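Local coordinates for protein cytochrome c (Pseudomonas aeruginosa, PDB 6RTE) that oxidises dihydro-heme d1 to heme d1 during cofactor biosynthesis, as a heme c-carrying enzyme built on an eight-bladed beta-propeller, at residues A[149-154]-A[191-196]; A[413-418]-A[461-466]; A[425-430]-A[450-455]. All coordinates share one frame; numbering follows the deposited sequence.

Interaction 1 (A[149-154]-A[191-196])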
loop_
_atom_site.group_PDB
_atom_site.type_symbol
_atom_site.label_atom_id
_atom_site.label_comp_id
_atom_site.label_asym_id
_atom_site.label_seq_id
_atom_site.Cartn_x
_atom_site.Cartn_y
_atom_site.Cartn_z
ATOM N N LEU A 149 9.051 16.359 -5.848
ATOM C CA LEU A 149 7.597 16.264 -5.819
ATOM C C LEU A 149 7.126 15.238 -4.796
ATOM O O LEU A 149 7.724 14.167 -4.640
ATOM C CB LEU A 149 7.058 15.854 -7.191
ATOM C CG LEU A 149 7.256 16.821 -8.357
ATOM C CD1 LEU A 149 6.735 16.169 -9.635
ATOM C CD2 LEU A 149 6.566 18.145 -8.086
ATOM N N PHE A 150 6.014 15.547 -4.135
ATOM C CA PHE A 150 5.296 14.564 -3.337
ATOM C C PHE A 150 4.038 14.119 -4.069
ATOM O O PHE A 150 3.291 14.950 -4.596
ATOM C CB PHE A 150 4.898 15.130 -1.974
ATOM C CG PHE A 150 6.043 15.329 -1.038
ATOM C CD1 PHE A 150 6.407 14.324 -0.155
ATOM C CD2 PHE A 150 6.735 16.529 -1.016
ATOM C CE1 PHE A 150 7.448 14.515 0.730
ATOM C CE2 PHE A 150 7.785 16.721 -0.140
ATOM C CZ PHE A 150 8.141 15.707 0.734
ATOM N N VAL A 151 3.803 12.818 -4.084
ATOM C CA VAL A 151 2.504 12.270 -4.452
ATOM C C VAL A 151 1.727 12.065 -3.155
ATOM O O VAL A 151 2.155 11.303 -2.278
ATOM C CB VAL A 151 2.658 10.958 -5.237
ATOM C CG1 VAL A 151 1.300 10.339 -5.571
ATOM C CG2 VAL A 151 3.450 11.204 -6.518
ATOM N N VAL A 152 0.603 12.756 -3.019
ATOM C CA VAL A 152 -0.180 12.753 -1.780
ATOM C C VAL A 152 -1.511 12.072 -2.043
ATOM O O VAL A 152 -2.274 12.499 -2.918
ATOM C CB VAL A 152 -0.394 14.173 -1.234
ATOM C CG1 VAL A 152 -1.171 14.110 0.086
ATOM C CG2 VAL A 152 0.918 14.854 -1.038
ATOM N N VAL A 153 -1.792 11.021 -1.283
ATOM C CA VAL A 153 -3.031 10.259 -1.424
ATOM C C VAL A 153 -4.072 10.876 -0.494
ATOM O O VAL A 153 -3.882 10.924 0.729
ATOM C CB VAL A 153 -2.800 8.774 -1.120
ATOM C CG1 VAL A 153 -4.101 7.992 -1.207
ATOM C CG2 VAL A 153 -1.788 8.175 -2.114
ATOM N N GLU A 154 -5.146 11.406 -1.078
ATOM C CA GLU A 154 -6.249 11.993 -0.306
ATOM C C GLU A 154 -7.359 10.942 -0.247
ATOM O O GLU A 154 -8.234 10.884 -1.114
ATOM C CB GLU A 154 -6.730 13.293 -0.936
ATOM C CG GLU A 154 -5.696 14.406 -0.927
ATOM C CD GLU A 154 -6.185 15.652 -1.643
ATOM O OE1 GLU A 154 -5.823 15.856 -2.832
ATOM O OE2 GLU A 154 -6.937 16.424 -1.019
ATOM N N ARG A 191 9.738 9.711 -13.234
ATOM C CA ARG A 191 8.792 10.455 -14.055
ATOM C C ARG A 191 7.382 9.880 -13.973
ATOM O O ARG A 191 6.395 10.636 -14.020
ATOM C CB ARG A 191 9.245 10.466 -15.515
ATOM C CG ARG A 191 8.172 11.022 -16.444
ATOM C CD ARG A 191 8.609 11.051 -17.891
ATOM N NE ARG A 191 7.475 11.357 -18.762
ATOM C CZ ARG A 191 7.531 11.353 -20.088
ATOM N NH1 ARG A 191 8.679 11.092 -20.715
ATOM N NH2 ARG A 191 6.444 11.634 -20.782
ATOM N N LEU A 192 7.260 8.552 -13.893
ATOM C CA LEU A 192 5.965 7.887 -13.923
ATOM C C LEU A 192 5.605 7.327 -12.548
ATOM O O LEU A 192 6.474 6.882 -11.789
ATOM C CB LEU A 192 5.959 6.761 -14.958
ATOM C CG LEU A 192 6.375 7.136 -16.386
ATOM C CD1 LEU A 192 6.512 5.877 -17.227
ATOM C CD2 LEU A 192 5.392 8.117 -17.033
ATOM N N VAL A 193 4.313 7.335 -12.236
ATOM C CA VAL A 193 3.820 6.817 -10.959
ATOM C C VAL A 193 2.660 5.866 -11.235
ATOM O O VAL A 193 1.825 6.112 -12.119
ATOM C CB VAL A 193 3.439 7.952 -9.983
ATOM C CG1 VAL A 193 2.464 8.907 -10.587
ATOM C CG2 VAL A 193 2.897 7.389 -8.667
ATOM N N TYR A 194 2.648 4.758 -10.503
ATOM C CA TYR A 194 1.728 3.643 -10.709
ATOM C C TYR A 194 0.904 3.454 -9.445
ATOM O O TYR A 194 1.465 3.313 -8.356
ATOM C CB TYR A 194 2.500 2.355 -11.048
ATOM C CG TYR A 194 3.376 2.462 -12.274
ATOM C CD1 TYR A 194 4.614 3.114 -12.224
ATOM C CD2 TYR A 194 2.970 1.930 -13.486
ATOM C CE1 TYR A 194 5.414 3.226 -13.359
ATOM C CE2 TYR A 194 3.767 2.040 -14.630
ATOM C CZ TYR A 194 4.980 2.688 -14.562
ATOM O OH TYR A 194 5.761 2.792 -15.706
ATOM N N PHE A 195 -0.418 3.476 -9.595
ATOM C CA PHE A 195 -1.353 3.315 -8.500
ATOM C C PHE A 195 -2.111 1.998 -8.657
ATOM O O PHE A 195 -2.456 1.600 -9.772
ATOM C CB PHE A 195 -2.376 4.463 -8.467
ATOM C CG PHE A 195 -1.769 5.834 -8.335
ATOM C CD1 PHE A 195 -1.501 6.370 -7.081
ATOM C CD2 PHE A 195 -1.508 6.601 -9.464
ATOM C CE1 PHE A 195 -0.961 7.660 -6.953
ATOM C CE2 PHE A 195 -0.974 7.891 -9.348
ATOM C CZ PHE A 195 -0.699 8.417 -8.092
ATOM N N ALA A 196 -2.398 1.344 -7.540
ATOM C CA ALA A 196 -3.287 0.187 -7.524
ATOM C C ALA A 196 -4.478 0.511 -6.639
ATOM O O ALA A 196 -4.330 1.151 -5.589
ATOM C CB ALA A 196 -2.568 -1.067 -7.025
#
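V151 reaches across to F195 and V193 with one methyl for each, and the two touches differ in how close they are. The tight one is to the phenyl ring: V151 CG1 lies 3.7 Å from F195 CZ and 3.8 Å from F195 CE1, so it sits off the far end of the ring, at the edge and near the ring plane. The two side chains come at each other from opposite directions, and the methyl meets the rim of the ring without lying over it. With CG1 anti to the backbone N of V151 (chi1 177°), CG2 is left beside that N and turned to V193.

The second touch is looser. V151 CG2 and V193 CG2 are 4.4 Å apart, little more than a grazing contact. P184 of strand 183-186 packs against V151, V193 and F195 alike, and V160 touches both V151 and F195, so these apolar groups share a buried surround. The side nearer solvent is the R191 end, where this partly exposed residue forms a salt bridge with D206.

No hydrogen bond links the two segments, and even the nearest CA atoms, those of V151 and V193, are 8.6 Å apart. Strand 150-154 pairs instead with 159-164 and with the C-terminal strand 491-496, while 192-197 pairs with 183-186 and 201-206. Two separate antiparallel sheets are therefore meeting face to face through their side chains, which is the blade-to-blade packing of a beta-propeller; the first of them is the blade that closes the ring by joining N- and C-terminal strands.

Interaction 2 (A[413-418]-A[461-466])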
loop_
_atom_site.group_PDB
_atom_site.type_symbol
_atom_site.label_atom_id
_atom_site.label_comp_id
_atom_site.label_asym_id
_atom_site.label_seq_id
_atom_site.Cartn_x
_atom_site.Cartn_y
_atom_site.Cartn_z
ATOM N N TYR A 413 16.807 10.709 13.887
ATOM C CA TYR A 413 15.728 9.994 14.549
ATOM C C TYR A 413 15.022 9.064 13.570
ATOM O O TYR A 413 15.014 9.298 12.357
ATOM C CB TYR A 413 14.678 10.949 15.141
ATOM C CG TYR A 413 15.244 12.182 15.803
ATOM C CD1 TYR A 413 15.781 12.125 17.085
ATOM C CD2 TYR A 413 15.221 13.409 15.155
ATOM C CE1 TYR A 413 16.292 13.254 17.695
ATOM C CE2 TYR A 413 15.725 14.548 15.761
ATOM C CZ TYR A 413 16.263 14.464 17.030
ATOM O OH TYR A 413 16.770 15.597 17.634
ATOM N N ALA A 414 14.427 8.011 14.118
ATOM C CA ALA A 414 13.439 7.205 13.412
ATOM C C ALA A 414 12.051 7.668 13.844
ATOM O O ALA A 414 11.762 7.739 15.043
ATOM C CB ALA A 414 13.622 5.716 13.706
ATOM N N TRP A 415 11.200 7.974 12.872
ATOM C CA TRP A 415 9.898 8.576 13.126
ATOM C C TRP A 415 8.830 7.494 13.022
ATOM O O TRP A 415 8.688 6.860 11.972
ATOM C CB TRP A 415 9.618 9.700 12.124
ATOM C CG TRP A 415 10.670 10.787 12.061
ATOM C CD1 TRP A 415 12.028 10.625 11.995
ATOM C CD2 TRP A 415 10.438 12.204 12.034
ATOM N NE1 TRP A 415 12.652 11.850 11.944
ATOM C CE2 TRP A 415 11.699 12.834 11.961
ATOM C CE3 TRP A 415 9.291 12.998 12.062
ATOM C CZ2 TRP A 415 11.839 14.219 11.920
ATOM C CZ3 TRP A 415 9.433 14.375 12.025
ATOM C CH2 TRP A 415 10.697 14.971 11.956
ATOM N N THR A 416 8.076 7.288 14.103
ATOM C CA THR A 416 7.030 6.269 14.123
ATOM C C THR A 416 5.822 6.824 14.880
ATOM O O THR A 416 5.722 8.027 15.135
ATOM C CB THR A 416 7.570 4.959 14.716
ATOM O OG1 THR A 416 6.630 3.901 14.479
ATOM C CG2 THR A 416 7.817 5.094 16.214
ATOM N N ASP A 417 4.886 5.945 15.238
ATOM C CA ASP A 417 3.580 6.381 15.714
ATOM C C ASP A 417 2.974 5.315 16.621
ATOM O O ASP A 417 3.563 4.254 16.843
ATOM C CB ASP A 417 2.648 6.656 14.528
ATOM C CG ASP A 417 2.440 5.423 13.662
ATOM O OD1 ASP A 417 1.842 4.444 14.159
ATOM O OD2 ASP A 417 2.890 5.421 12.492
ATOM N N THR A 418 1.782 5.620 17.152
ATOM C CA THR A 418 0.909 4.628 17.781
ATOM C C THR A 418 -0.432 4.663 17.050
ATOM O O THR A 418 -1.506 4.702 17.672
ATOM C CB THR A 418 0.733 4.892 19.276
ATOM O OG1 THR A 418 -0.059 6.067 19.474
ATOM C CG2 THR A 418 2.091 5.072 19.955
ATOM N N ALA A 461 9.842 17.261 7.147
ATOM C CA ALA A 461 9.082 16.032 7.314
ATOM C C ALA A 461 7.600 16.348 7.182
ATOM O O ALA A 461 7.123 17.359 7.703
ATOM C CB ALA A 461 9.370 15.384 8.675
ATOM N N LEU A 462 6.874 15.484 6.479
ATOM C CA LEU A 462 5.459 15.701 6.180
ATOM C C LEU A 462 4.633 14.626 6.879
ATOM O O LEU A 462 4.733 13.438 6.543
ATOM C CB LEU A 462 5.216 15.694 4.673
ATOM C CG LEU A 462 5.646 16.973 3.947
ATOM C CD1 LEU A 462 7.161 17.145 3.935
ATOM C CD2 LEU A 462 5.087 16.979 2.536
ATOM N N LEU A 463 3.817 15.053 7.841
ATOM C CA LEU A 463 2.990 14.176 8.659
ATOM C C LEU A 463 1.528 14.273 8.238
ATOM O O LEU A 463 1.051 15.337 7.838
ATOM C CB LEU A 463 3.115 14.548 10.145
ATOM C CG LEU A 463 4.354 14.075 10.910
ATOM C CD1 LEU A 463 5.662 14.519 10.259
ATOM C CD2 LEU A 463 4.281 14.575 12.357
ATOM N N SER A 464 0.809 13.153 8.358
ATOM C CA SER A 464 -0.596 13.073 7.979
ATOM C C SER A 464 -1.486 12.994 9.212
ATOM O O SER A 464 -1.281 12.137 10.082
ATOM C CB SER A 464 -0.848 11.859 7.083
ATOM O OG SER A 464 -0.297 12.038 5.792
ATOM N N VAL A 465 -2.478 13.877 9.280
ATOM C CA VAL A 465 -3.572 13.764 10.241
ATOM C C VAL A 465 -4.725 13.080 9.514
ATOM O O VAL A 465 -5.362 13.682 8.640
ATOM C CB VAL A 465 -3.987 15.132 10.798
ATOM C CG1 VAL A 465 -5.150 14.979 11.779
ATOM C CG2 VAL A 465 -2.809 15.807 11.473
ATOM N N TRP A 466 -4.985 11.816 9.868
ATOM C CA TRP A 466 -5.921 10.957 9.137
ATOM C C TRP A 466 -7.341 11.227 9.636
ATOM O O TRP A 466 -7.940 10.442 10.375
ATOM C CB TRP A 466 -5.573 9.483 9.328
ATOM C CG TRP A 466 -4.246 9.017 8.811
ATOM C CD1 TRP A 466 -3.009 9.497 9.142
ATOM C CD2 TRP A 466 -4.025 7.934 7.899
ATOM N NE1 TRP A 466 -2.033 8.791 8.474
ATOM C CE2 TRP A 466 -2.631 7.827 7.705
ATOM C CE3 TRP A 466 -4.872 7.053 7.219
ATOM C CZ2 TRP A 466 -2.066 6.873 6.861
ATOM C CZ3 TRP A 466 -4.310 6.110 6.380
ATOM C CH2 TRP A 466 -2.921 6.024 6.212
#
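The indole of W415 is the one flat group that touches across this contact, and its six-membered ring meets A461 and L463. Both come in obliquely from the same side of the ring plane. A461 CB approaches the outer corner of the indole, 3.5 Å from W415 CZ3 and 3.6 Å from W415 CH2. L463 CD1 is farther, 4.2 Å from W415 CZ3, and the leucine side chain crosses that of the tryptophan at about a right angle. L429, from the tryptophan's own sheet, packs from the other side of the plane. At an edge, in the plane of the indole, lies the backbone oxygen Y413 O.

CG stands anti to the carbonyl carbon of W415 (chi1 -55°), which sends the long indole out from strand 413-417 far enough to span a wide gap: the nearest CA atoms, those of W415 and A461, are 9.5 Å apart. The nitrogen NE1 turns away from the contact and is hydrogen-bonded to OG of S411, a bond that limits rotation of the ring. V452 touches W415, A461 and L463, while L441 touches the tryptophan and the leucine.

With no polar bond between the segments, the two propeller blades are held together here by dispersion and by burial of hydrocarbon surface, and the indole's single polar atom is satisfied within its own blade.

Interaction 3 (A[425-430]-A[450-455])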
loop_
_atom_site.group_PDB
_atom_site.type_symbol
_atom_site.label_atom_id
_atom_site.label_comp_id
_atom_site.label_asym_id
_atom_site.label_seq_id
_atom_site.Cartn_x
_atom_site.Cartn_y
_atom_site.Cartn_z
ATOM N N ASP A 425 -2.336 10.308 18.575
ATOM C CA ASP A 425 -2.175 11.631 17.981
ATOM C C ASP A 425 -0.732 12.121 18.040
ATOM O O ASP A 425 -0.478 13.310 17.828
ATOM C CB ASP A 425 -3.106 12.641 18.662
ATOM C CG ASP A 425 -3.003 12.609 20.187
ATOM O OD1 ASP A 425 -1.996 12.103 20.727
ATOM O OD2 ASP A 425 -3.945 13.093 20.849
ATOM N N GLU A 426 0.218 11.225 18.291
ATOM C CA GLU A 426 1.601 11.599 18.543
ATOM C C GLU A 426 2.520 10.819 17.622
ATOM O O GLU A 426 2.365 9.601 17.466
ATOM C CB GLU A 426 1.967 11.334 20.007
ATOM C CG GLU A 426 2.835 12.402 20.641
ATOM C CD GLU A 426 2.716 12.415 22.155
ATOM O OE1 GLU A 426 1.758 13.029 22.674
ATOM O OE2 GLU A 426 3.571 11.797 22.826
ATOM N N ILE A 427 3.466 11.528 17.009
ATOM C CA ILE A 427 4.550 10.934 16.238
ATOM C C ILE A 427 5.792 10.929 17.119
ATOM O O ILE A 427 6.157 11.961 17.694
ATOM C CB ILE A 427 4.801 11.716 14.938
ATOM C CG1 ILE A 427 3.550 11.704 14.053
ATOM C CG2 ILE A 427 6.005 11.148 14.187
ATOM C CD1 ILE A 427 3.066 10.317 13.658
ATOM N N LEU A 428 6.436 9.773 17.232
ATOM C CA LEU A 428 7.573 9.598 18.125
ATOM C C LEU A 428 8.867 9.669 17.331
ATOM O O LEU A 428 8.980 9.057 16.263
ATOM C CB LEU A 428 7.485 8.259 18.855
ATOM C CG LEU A 428 6.146 7.976 19.523
ATOM C CD1 LEU A 428 6.123 6.561 20.082
ATOM C CD2 LEU A 428 5.878 9.003 20.610
ATOM N N LEU A 429 9.837 10.406 17.855
ATOM C CA LEU A 429 11.162 10.516 17.247
ATOM C C LEU A 429 12.135 9.735 18.125
ATOM O O LEU A 429 12.511 10.189 19.211
ATOM C CB LEU A 429 11.574 11.978 17.097
ATOM C CG LEU A 429 11.035 12.664 15.834
ATOM C CD1 LEU A 429 9.513 12.620 15.785
ATOM C CD2 LEU A 429 11.543 14.100 15.737
ATOM N N ILE A 430 12.527 8.556 17.652
ATOM C CA ILE A 430 13.440 7.679 18.375
ATOM C C ILE A 430 14.862 7.996 17.936
ATOM O O ILE A 430 15.214 7.815 16.766
ATOM C CB ILE A 430 13.105 6.200 18.125
ATOM C CG1 ILE A 430 11.690 5.886 18.622
ATOM C CG2 ILE A 430 14.130 5.293 18.802
ATOM C CD1 ILE A 430 11.217 4.480 18.301
ATOM N N GLY A 450 -0.311 9.879 11.709
ATOM C CA GLY A 450 0.480 8.759 11.250
ATOM C C GLY A 450 1.081 8.949 9.879
ATOM O O GLY A 450 0.513 9.643 9.037
ATOM N N HIS A 451 2.236 8.320 9.665
ATOM C CA HIS A 451 2.968 8.285 8.405
ATOM C C HIS A 451 3.788 9.547 8.174
ATOM O O HIS A 451 3.261 10.665 8.214
ATOM C CB HIS A 451 2.057 8.080 7.200
ATOM C CG HIS A 451 2.817 7.836 5.934
ATOM N ND1 HIS A 451 3.316 8.859 5.157
ATOM C CD2 HIS A 451 3.202 6.685 5.329
ATOM C CE1 HIS A 451 3.958 8.349 4.116
ATOM N NE2 HIS A 451 3.900 7.036 4.200
ATOM N N VAL A 452 5.073 9.359 7.890
ATOM C CA VAL A 452 6.031 10.445 7.742
ATOM C C VAL A 452 6.804 10.229 6.449
ATOM O O VAL A 452 7.256 9.110 6.170
ATOM C CB VAL A 452 6.987 10.512 8.948
ATOM C CG1 VAL A 452 8.078 11.566 8.730
ATOM C CG2 VAL A 452 6.203 10.788 10.233
ATOM N N GLU A 453 6.940 11.289 5.660
ATOM C CA GLU A 453 7.814 11.313 4.492
ATOM C C GLU A 453 8.625 12.601 4.536
ATOM O O GLU A 453 8.148 13.624 5.033
ATOM C CB GLU A 453 7.009 11.229 3.186
ATOM C CG GLU A 453 7.845 11.088 1.923
ATOM C CD GLU A 453 8.296 9.666 1.671
ATOM O OE1 GLU A 453 8.208 8.844 2.605
ATOM O OE2 GLU A 453 8.724 9.367 0.543
ATOM N N PHE A 454 9.857 12.542 4.025
ATOM C CA PHE A 454 10.761 13.683 4.013
ATOM C C PHE A 454 10.905 14.267 2.610
ATOM O O PHE A 454 10.641 13.603 1.606
ATOM C CB PHE A 454 12.158 13.288 4.524
ATOM C CG PHE A 454 12.174 12.775 5.935
ATOM C CD1 PHE A 454 11.987 11.427 6.193
ATOM C CD2 PHE A 454 12.392 13.636 6.994
ATOM C CE1 PHE A 454 11.999 10.944 7.486
ATOM C CE2 PHE A 454 12.409 13.162 8.303
ATOM C CZ PHE A 454 12.213 11.813 8.546
ATOM N N THR A 455 11.337 15.528 2.561
ATOM C CA THR A 455 11.870 16.099 1.329
ATOM C C THR A 455 13.123 15.336 0.915
ATOM O O THR A 455 13.734 14.613 1.710
ATOM C CB THR A 455 12.219 17.574 1.508
ATOM O OG1 THR A 455 13.042 17.733 2.674
ATOM C CG2 THR A 455 10.964 18.429 1.650
#
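I427 carries the whole of this contact, meeting G450 and V452 with two different methyl groups, while the residues before and after it turn to other partners. D425, first in the segment, points away and is tied by salt bridges to K423 and R442; its OD2 also takes a hydrogen bond from the backbone N of G446. E426 also points away, and its OE2 forms a salt bridge with R440.

Then comes I427, aimed at the other strand. Its delta methyl lies against backbone: I427 CD1 is 3.9 Å from G450 CA and equally 3.9 Å from G450 N. The methyl thus rests on the main chain of the glycine just where the strands come nearest, with the CA atoms of I427 and G450 6.8 Å apart. The branch methyl does the rest. A chi1 of -61° puts CG1 beside the backbone N of I427 and anti to the carbonyl carbon, leaving CG2 anti to N and facing V452, and I427 CG2 to V452 CG2 measures 4.0 Å. The two side chains run antiparallel and pass alongside, meeting at these methyls.

Beyond I427 the strand leads off from its partner. L428 packs on I437 and R440, and L429 lies against Y413.

As for its setting, strand 427-431 lies between 413-417 and 437-441 in its sheet, I427 pairing with L441 and L428 with T416. Strand 449-454 is an outermost strand of the next sheet, beside 460-465, whose L463 also touches I427. Past its end, T455 O accepts a hydrogen bond from N499 ND2 of helix 497-501, the short helix that closes the modelled chain.

From the N terminus, interaction 1 comes first: 149-154 is met by 191-196 after an excursion through the rest of one blade and the start of the next. It is complete long before interaction 2 opens at 413-418. Interaction 3 both opens, at 425-430, and closes, at 450-455, before 461-466 completes interaction 2, so the shorter loop lies within the longer one. Both join the same two consecutive blades, and their centres are about 2 Å apart. The centre of interaction 1 is about 19 Å from the centre of each, but F150 packs on L462 (F150 CZ to L462 CD1, 3.6 Å), so the contacts run through four successive blades across the ring closure.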